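Local coordinates for tyrosyl-tRNA synthetase (Pyrococcus horikoshii, PDB 2CYC), which binds L-tyrosine and probably catalyses its activation by ATP and its transfer to the acceptor end of tRNA(Tyr), at residues 73-78 with 85-90; 39-44 with 80-85; 303-308 with 337-342. All blocks are in the same frame, centred on the assembly; numbering follows the deposited sequence.

How the contacts relate
From the N terminus, strand 36-40 runs into 39-44, the opening half of contact 2. The chain then passes through helix 48-63 and strand 69-72 to 73-78, where contact 1 opens. Contact 2 closes at 80-85 and contact 1 at 85-90, so the two cross, sharing Gly-85, with centres about 6 Å apart. Ser-77 joins them: its OG accepts from Ile-42 N and its O from Lys-82 N. Together they tie the end of a parallel strand to helices 74-79 and 87-108 beside the bound tyrosine. Contact 3 forms later, closing the loop from strand 305-307 to helix 336-350, its centre about 41 Å from that of contact 1.

Contact 1: 73-78 with 85-90; sequences ADWHSW and GDLEVI. With TYR (tyrosine), chain C.
Leu-87 reaches back from the start of helix 87-108 into the angle between Trp-75 and Trp-78 on the short helix 74-79. Its CB lies 4.2 Å from CG of Trp-78. With CG anti to the backbone N (chi1 -178°), the two methyls are carried on towards the short helix. CD1 comes to 3.8 Å from Asp-74 O and also touches CD1 of Trp-75, while CD2 sits over one face of the Trp-78 indole, towards its rim, and 3.9 Å from NE1 of Trp-75. One turn on, Ile-90 fills the next position: its CG2 is 3.7 Å from CA of Asp-74, and CD1 presses to 3.5 Å from N of Trp-78. Water spans the other end, accepting from Trp-78 NE1 (3.3 Å) and donating to Gly-85 O (3.3 Å).

The far side of the short helix faces the substrate. His-76 lays one ring face against the bound tyrosine, its CD2 3.4 Å from the ligand's CE2, while Tyr-168 meets it edge-to-face and His-76 NE2 makes a weak hydrogen bond to Asp-175 OD2. Replacing His-76 by alanine would probably leave a gap against one side of the substrate ring and remove the weak bond to Asp-175. At the helix start, Ala-73 O is gripped from opposite faces by N and OG of Ser-77, and that same OG accepts from Ile-42 N.

The two are successive helices of the class I (Rossmann-like) catalytic domain, joined by the short loop 80-86, and Gln-132 of the second subunit packs on Trp-75 and Leu-87. No direct hydrogen bond joins the two segments, so the helices are held chiefly by hydrocarbon and indole packing, with polar side chains bonded within their own segments or to residues outside the pair and the water bridge at one end.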
# COMPACT_ATOMS: atom_id res chain seq x y z
N ALA A 73 3.55 -16.76 -4.44
CA ALA A 73 3.48 -15.46 -3.78
C ALA A 73 4.60 -15.17 -2.79
O ALA A 73 4.36 -15.15 -1.57
CB ALA A 73 2.11 -15.31 -3.09
N ASP A 74 5.81 -14.90 -3.29
CA ASP A 74 6.95 -14.66 -2.42
C ASP A 74 6.90 -13.41 -1.54
O ASP A 74 6.99 -13.54 -0.31
CB ASP A 74 8.29 -14.75 -3.20
CG ASP A 74 8.37 -13.82 -4.42
OD1 ASP A 74 7.36 -13.18 -4.80
OD2 ASP A 74 9.47 -13.76 -5.01
N TRP A 75 6.75 -12.22 -2.12
CA TRP A 75 6.68 -11.00 -1.30
C TRP A 75 5.50 -11.09 -0.35
O TRP A 75 5.57 -10.62 0.79
CB TRP A 75 6.53 -9.74 -2.16
CG TRP A 75 7.77 -9.32 -2.88
CD1 TRP A 75 8.85 -10.12 -3.20
CD2 TRP A 75 8.04 -8.04 -3.45
NE1 TRP A 75 9.76 -9.40 -3.95
CE2 TRP A 75 9.29 -8.12 -4.12
CE3 TRP A 75 7.35 -6.82 -3.47
CZ2 TRP A 75 9.86 -7.04 -4.80
CZ3 TRP A 75 7.91 -5.73 -4.16
CH2 TRP A 75 9.16 -5.85 -4.81
N HIS A 76 4.40 -11.69 -0.82
CA HIS A 76 3.21 -11.84 0.01
C HIS A 76 3.55 -12.65 1.26
O HIS A 76 3.15 -12.29 2.36
CB HIS A 76 2.08 -12.55 -0.75
CG HIS A 76 1.73 -11.93 -2.07
ND1 HIS A 76 2.57 -11.98 -3.16
CD2 HIS A 76 0.61 -11.30 -2.48
CE1 HIS A 76 1.98 -11.41 -4.19
NE2 HIS A 76 0.79 -10.98 -3.81
N SER A 77 4.28 -13.74 1.08
CA SER A 77 4.68 -14.60 2.19
C SER A 77 5.64 -13.87 3.12
O SER A 77 5.62 -14.07 4.33
CB SER A 77 5.34 -15.88 1.66
OG SER A 77 4.46 -16.59 0.81
N TRP A 78 6.49 -13.04 2.53
CA TRP A 78 7.45 -12.24 3.28
C TRP A 78 6.66 -11.28 4.18
O TRP A 78 6.93 -11.14 5.38
CB TRP A 78 8.34 -11.48 2.29
CG TRP A 78 9.07 -10.27 2.81
CD1 TRP A 78 9.74 -10.16 4.00
CD2 TRP A 78 9.22 -9.01 2.14
NE1 TRP A 78 10.31 -8.90 4.10
CE2 TRP A 78 10.00 -8.18 2.98
CE3 TRP A 78 8.78 -8.51 0.90
CZ2 TRP A 78 10.35 -6.86 2.62
CZ3 TRP A 78 9.12 -7.20 0.54
CH2 TRP A 78 9.90 -6.39 1.41
N GLY A 85 10.02 -14.65 7.80
CA GLY A 85 10.12 -13.43 7.03
C GLY A 85 11.40 -13.27 6.22
O GLY A 85 11.77 -12.15 5.87
N ASP A 86 12.07 -14.37 5.92
CA ASP A 86 13.31 -14.31 5.14
C ASP A 86 12.95 -14.50 3.66
O ASP A 86 12.85 -15.63 3.17
CB ASP A 86 14.28 -15.41 5.60
CG ASP A 86 15.67 -15.27 4.98
OD1 ASP A 86 15.77 -14.96 3.77
OD2 ASP A 86 16.67 -15.48 5.71
N LEU A 87 12.74 -13.39 2.97
CA LEU A 87 12.38 -13.42 1.55
C LEU A 87 13.29 -14.33 0.74
O LEU A 87 12.82 -15.05 -0.14
CB LEU A 87 12.41 -12.00 0.98
CG LEU A 87 12.00 -11.85 -0.49
CD1 LEU A 87 10.61 -12.45 -0.71
CD2 LEU A 87 12.01 -10.38 -0.87
N GLU A 88 14.59 -14.30 1.04
CA GLU A 88 15.57 -15.13 0.33
C GLU A 88 15.23 -16.62 0.46
O GLU A 88 15.25 -17.35 -0.53
CB GLU A 88 16.96 -14.92 0.92
CG GLU A 88 17.45 -13.50 0.89
CD GLU A 88 18.32 -13.24 -0.30
OE1 GLU A 88 17.84 -13.45 -1.44
OE2 GLU A 88 19.49 -12.83 -0.11
N VAL A 89 14.95 -17.05 1.69
CA VAL A 89 14.61 -18.44 1.93
C VAL A 89 13.27 -18.78 1.29
O VAL A 89 13.08 -19.87 0.75
CB VAL A 89 14.57 -18.74 3.45
CG1 VAL A 89 14.10 -20.17 3.69
CG2 VAL A 89 15.96 -18.55 4.05
N ILE A 90 12.33 -17.83 1.36
CA ILE A 90 11.02 -18.00 0.76
C ILE A 90 11.18 -18.30 -0.73
O ILE A 90 10.59 -19.23 -1.26
CB ILE A 90 10.16 -16.73 0.97
CG1 ILE A 90 9.64 -16.71 2.40
CG2 ILE A 90 9.00 -16.68 -0.05
CD1 ILE A 90 9.05 -15.36 2.83
N TYR C . -3.65 -15.36 -0.02
CA TYR C . -3.31 -16.70 -0.60
C TYR C . -3.16 -17.74 0.51
O TYR C . -3.16 -17.34 1.69
CB TYR C . -2.01 -16.60 -1.41
CG TYR C . -2.11 -15.70 -2.63
CD1 TYR C . -3.01 -15.99 -3.65
CD2 TYR C . -1.30 -14.57 -2.75
CE1 TYR C . -3.11 -15.15 -4.78
CE2 TYR C . -1.39 -13.74 -3.87
CZ TYR C . -2.29 -14.03 -4.88
OH TYR C . -2.38 -13.19 -5.98
OXT TYR C . -3.04 -18.93 0.18
O HOH W 1 11.36 -9.19 7.19

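Contact 2: 39-44 with 80-85; sequences GFEISG and NDKLGG. With TYR (tyrosine), chain C.
At the margin of the tyrosine pocket, where strand 36-40 gives way to a loop, Glu-41 meets Asn-80 just after helix 74-79. Asn-80 ND2 donates to Glu-41 OE2 over 2.7 Å through the oxygen's syn lone pair. The carboxylate and amide planes stand 90° apart, OE2 lies 25° out of the amide plane, and the bond is not straight. Both groups have further partners: Tyr-168 OH, itself bonded to the substrate, also bonds to OE2, while Asn-80 ND2 reaches Met-153 O and its OD1 accepts from Arg-155. Glu-41 lines the pocket, its CG 4.0 Å from the ligand's CB, and its bond to Tyr-168 is consistent with positioning that tyrosine's hydroxyl.

The turn that presents Asn-80 is a Schellman motif ending the helix, with Asp-81 at positive phi as its C-prime residue. Beyond it, Lys-82 bends at chi2 (-51°) and runs its methylenes past Ser-43. Packing is tight there, with Ser-43 CB 3.3 Å from Lys-82 CB. Lys-82 CB also lies 3.4 Å from Ile-42 O. Leu-83 turns its CD1 back to 3.8 Å from the same Ile-42 O. A water finishes this side, donating to Ser-43 O and accepting from Leu-83 N at 2.8 Å. On the exposed flank, Asp-81 forms a salt bridge to Lys-139 of the second subunit and another to Lys-165 of its own chain.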
# COMPACT_ATOMS: atom_id res chain seq x y z
N GLY A 39 -2.77 -18.54 -6.59
CA GLY A 39 -1.57 -18.17 -5.87
C GLY A 39 -1.42 -18.92 -4.56
O GLY A 39 -2.41 -19.32 -3.94
N PHE A 40 -0.18 -19.10 -4.13
CA PHE A 40 0.07 -19.80 -2.88
C PHE A 40 1.15 -19.09 -2.10
O PHE A 40 2.14 -18.62 -2.66
CB PHE A 40 0.56 -21.22 -3.11
CG PHE A 40 -0.33 -22.06 -3.96
CD1 PHE A 40 -0.18 -22.08 -5.34
CD2 PHE A 40 -1.30 -22.86 -3.37
CE1 PHE A 40 -0.99 -22.89 -6.13
CE2 PHE A 40 -2.12 -23.68 -4.15
CZ PHE A 40 -1.95 -23.69 -5.53
N GLU A 41 0.97 -19.04 -0.80
CA GLU A 41 2.00 -18.49 0.05
C GLU A 41 3.04 -19.61 0.12
O GLU A 41 2.71 -20.78 -0.11
CB GLU A 41 1.45 -18.19 1.44
CG GLU A 41 0.71 -16.85 1.53
CD GLU A 41 0.59 -16.36 2.97
OE1 GLU A 41 1.21 -16.99 3.86
OE2 GLU A 41 -0.12 -15.36 3.21
N ILE A 42 4.28 -19.26 0.44
CA ILE A 42 5.35 -20.25 0.55
C ILE A 42 5.71 -20.32 2.04
O ILE A 42 6.23 -19.35 2.61
CB ILE A 42 6.58 -19.78 -0.27
CG1 ILE A 42 6.13 -19.38 -1.70
CG2 ILE A 42 7.63 -20.87 -0.32
CD1 ILE A 42 5.50 -20.53 -2.53
N SER A 43 5.43 -21.44 2.69
CA SER A 43 5.71 -21.53 4.12
C SER A 43 5.59 -22.89 4.78
O SER A 43 5.32 -22.96 5.98
CB SER A 43 4.79 -20.59 4.88
OG SER A 43 3.44 -21.01 4.73
N GLY A 44 5.77 -23.97 4.02
CA GLY A 44 5.67 -25.29 4.62
C GLY A 44 5.41 -26.40 3.62
O GLY A 44 5.37 -26.16 2.41
N ASN A 80 3.61 -11.64 5.12
CA ASN A 80 2.86 -12.42 6.09
C ASN A 80 3.73 -13.19 7.08
O ASN A 80 3.25 -14.11 7.75
CB ASN A 80 1.88 -13.36 5.37
CG ASN A 80 0.66 -13.67 6.21
OD1 ASN A 80 0.38 -12.97 7.18
ND2 ASN A 80 -0.09 -14.70 5.84
N ASP A 81 5.00 -12.82 7.17
CA ASP A 81 5.96 -13.43 8.08
C ASP A 81 6.19 -14.94 7.96
O ASP A 81 6.41 -15.61 8.96
CB ASP A 81 5.58 -13.11 9.53
CG ASP A 81 5.53 -11.62 9.80
OD1 ASP A 81 6.49 -10.91 9.42
OD2 ASP A 81 4.53 -11.16 10.40
N LYS A 82 6.16 -15.48 6.75
CA LYS A 82 6.37 -16.91 6.60
C LYS A 82 7.86 -17.20 6.56
O LYS A 82 8.66 -16.34 6.16
CB LYS A 82 5.71 -17.43 5.32
CG LYS A 82 4.20 -17.27 5.30
CD LYS A 82 3.57 -17.82 6.57
CE LYS A 82 2.06 -17.75 6.49
NZ LYS A 82 1.45 -18.03 7.81
N LEU A 83 8.23 -18.41 6.97
CA LEU A 83 9.62 -18.79 6.98
C LEU A 83 10.44 -17.68 7.63
O LEU A 83 11.44 -17.22 7.08
CB LEU A 83 10.09 -19.06 5.53
CG LEU A 83 9.53 -20.37 4.95
CD1 LEU A 83 9.75 -20.47 3.43
CD2 LEU A 83 10.21 -21.55 5.66
N GLY A 84 9.98 -17.25 8.80
CA GLY A 84 10.68 -16.21 9.54
C GLY A 84 10.88 -14.91 8.79
O GLY A 84 11.79 -14.14 9.09
N GLY A 85 10.02 -14.65 7.80
CA GLY A 85 10.12 -13.43 7.03
C GLY A 85 11.40 -13.27 6.22
O GLY A 85 11.77 -12.15 5.87
N TYR C . -3.65 -15.36 -0.02
CA TYR C . -3.31 -16.70 -0.60
C TYR C . -3.16 -17.74 0.51
O TYR C . -3.16 -17.34 1.69
CB TYR C . -2.01 -16.60 -1.41
CG TYR C . -2.11 -15.70 -2.63
CD1 TYR C . -3.01 -15.99 -3.65
CD2 TYR C . -1.30 -14.57 -2.75
CE1 TYR C . -3.11 -15.15 -4.78
CE2 TYR C . -1.39 -13.74 -3.87
CZ TYR C . -2.29 -14.03 -4.88
OH TYR C . -2.38 -13.19 -5.98
OXT TYR C . -3.04 -18.93 0.18
O HOH W 2 6.37 -20.42 7.64

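Contact 3: 303-308 with 337-342; sequences TEFTVH and LDLKNA
Strand 305-307 passes helix 337-342 with 8.6 Å between their axes and their directions 130° apart, and CA of Val-307 lies 5.7 Å from CA of Ala-342, the nearest such pair. Phe-305 and Val-307 both send their CB atoms towards the helix, whereas Thr-306 between them turns away.

Ala-342 is where the two meet. Its CB is 3.5 Å from CZ of Phe-305, approaching the ring obliquely, and 3.9 Å from CG2 of Val-307, so one methyl is lodged between both strand residues. The Phe-305 ring is carried out to the helix because its CG is anti to the backbone N (chi1 -180°); the far end of the ring then abuts the backbone of Ala-342, whose carbonyl carbon lies in the ring plane at its edge. Leu-339 comes to the same ring's rim, its CD1 near the ring plane and 4.2 Å from CE2, the two side chains crossing at about a right angle.

Val-307 divides its branches between successive turns of the helix. While CG2 serves Ala-342, CG1 rests 3.7 Å from CB of Asp-338, the residue whose O accepts from Ala-342 N at 3.0 Å. It is thus the aliphatic base of the aspartate that the valine touches. No hydrogen bond crosses between the segments; the contact is apolar packing away from the tyrosine site, in the part of the chain beyond the KMSKS motif.

On the strand's other side Thr-306 OG1 is hydrogen-bonded to Thr-318 OG1, and backbone bonds from Phe-305 and Val-307 pair strand 305-307 antiparallel with strand 317-319. Phe-305 also touches Ile-297 of helix 288-297 and Leu-325 of helix 322-330, and Leu-339 packs on Val-293 and Phe-329 of the same two helices, which join the small hairpin and helix 336-350 in one cluster.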
# COMPACT_ATOMS: atom_id res chain seq x y z
N THR A 303 -17.20 -44.29 -9.92
CA THR A 303 -15.87 -44.84 -9.85
C THR A 303 -16.04 -46.10 -9.02
O THR A 303 -17.16 -46.48 -8.68
CB THR A 303 -14.88 -43.87 -9.15
OG1 THR A 303 -13.59 -44.49 -9.03
CG2 THR A 303 -15.40 -43.49 -7.77
N GLU A 304 -14.93 -46.76 -8.68
CA GLU A 304 -15.01 -47.96 -7.88
C GLU A 304 -14.08 -47.86 -6.68
O GLU A 304 -12.86 -47.75 -6.84
CB GLU A 304 -14.65 -49.19 -8.71
CG GLU A 304 -15.81 -49.75 -9.54
CD GLU A 304 -15.41 -50.95 -10.38
OE1 GLU A 304 -14.73 -51.85 -9.84
OE2 GLU A 304 -15.78 -51.00 -11.57
N PHE A 305 -14.66 -47.87 -5.49
CA PHE A 305 -13.88 -47.82 -4.25
C PHE A 305 -14.28 -49.03 -3.42
O PHE A 305 -15.42 -49.13 -2.95
CB PHE A 305 -14.15 -46.53 -3.47
CG PHE A 305 -13.36 -46.43 -2.19
CD1 PHE A 305 -11.97 -46.56 -2.20
CD2 PHE A 305 -14.01 -46.22 -0.97
CE1 PHE A 305 -11.23 -46.48 -1.01
CE2 PHE A 305 -13.27 -46.13 0.23
CZ PHE A 305 -11.88 -46.27 0.21
N THR A 306 -13.35 -49.96 -3.25
CA THR A 306 -13.61 -51.18 -2.51
C THR A 306 -13.01 -51.24 -1.11
O THR A 306 -11.83 -50.94 -0.93
CB THR A 306 -13.10 -52.43 -3.29
OG1 THR A 306 -13.77 -52.51 -4.55
CG2 THR A 306 -13.38 -53.71 -2.50
N VAL A 307 -13.82 -51.62 -0.14
CA VAL A 307 -13.36 -51.78 1.24
C VAL A 307 -13.34 -53.29 1.46
O VAL A 307 -14.39 -53.94 1.47
CB VAL A 307 -14.33 -51.13 2.25
CG1 VAL A 307 -13.86 -51.43 3.68
CG2 VAL A 307 -14.40 -49.62 2.02
N HIS A 308 -12.14 -53.85 1.62
CA HIS A 308 -11.99 -55.28 1.83
C HIS A 308 -12.18 -55.62 3.30
O HIS A 308 -11.55 -55.02 4.17
CB HIS A 308 -10.61 -55.76 1.37
CG HIS A 308 -10.33 -55.51 -0.08
ND1 HIS A 308 -9.69 -54.37 -0.52
CD2 HIS A 308 -10.64 -56.22 -1.18
CE1 HIS A 308 -9.62 -54.40 -1.84
NE2 HIS A 308 -10.19 -55.51 -2.27
N LEU A 337 -13.20 -48.30 11.38
CA LEU A 337 -11.99 -49.12 11.34
C LEU A 337 -11.65 -49.53 9.91
O LEU A 337 -10.50 -49.42 9.48
CB LEU A 337 -12.16 -50.39 12.18
CG LEU A 337 -12.12 -50.28 13.72
CD1 LEU A 337 -12.60 -51.58 14.31
CD2 LEU A 337 -10.71 -49.96 14.20
N ASP A 338 -12.64 -50.00 9.17
CA ASP A 338 -12.42 -50.44 7.80
C ASP A 338 -12.29 -49.28 6.82
O ASP A 338 -11.45 -49.32 5.93
CB ASP A 338 -13.54 -51.40 7.39
CG ASP A 338 -13.67 -52.57 8.37
OD1 ASP A 338 -12.66 -53.25 8.61
OD2 ASP A 338 -14.78 -52.80 8.89
N LEU A 339 -13.12 -48.25 6.98
CA LEU A 339 -13.05 -47.09 6.10
C LEU A 339 -11.67 -46.42 6.20
O LEU A 339 -11.03 -46.14 5.18
CB LEU A 339 -14.13 -46.06 6.47
CG LEU A 339 -14.10 -44.76 5.65
CD1 LEU A 339 -14.23 -45.07 4.14
CD2 LEU A 339 -15.22 -43.86 6.11
N LYS A 340 -11.21 -46.18 7.43
CA LYS A 340 -9.90 -45.56 7.64
C LYS A 340 -8.77 -46.33 6.93
O LYS A 340 -7.91 -45.73 6.29
CB LYS A 340 -9.56 -45.48 9.13
CG LYS A 340 -10.24 -44.37 9.91
CD LYS A 340 -9.75 -44.44 11.35
CE LYS A 340 -10.37 -43.39 12.23
NZ LYS A 340 -9.73 -43.40 13.57
N ASN A 341 -8.77 -47.65 7.08
CA ASN A 341 -7.74 -48.45 6.45
C ASN A 341 -7.84 -48.37 4.93
O ASN A 341 -6.82 -48.28 4.24
CB ASN A 341 -7.84 -49.91 6.92
CG ASN A 341 -6.99 -50.85 6.09
OD1 ASN A 341 -7.51 -51.60 5.26
ND2 ASN A 341 -5.67 -50.82 6.30
N ALA A 342 -9.05 -48.37 4.40
CA ALA A 342 -9.20 -48.30 2.96
C ALA A 342 -8.74 -46.93 2.44
O ALA A 342 -8.09 -46.84 1.40
CB ALA A 342 -10.65 -48.58 2.55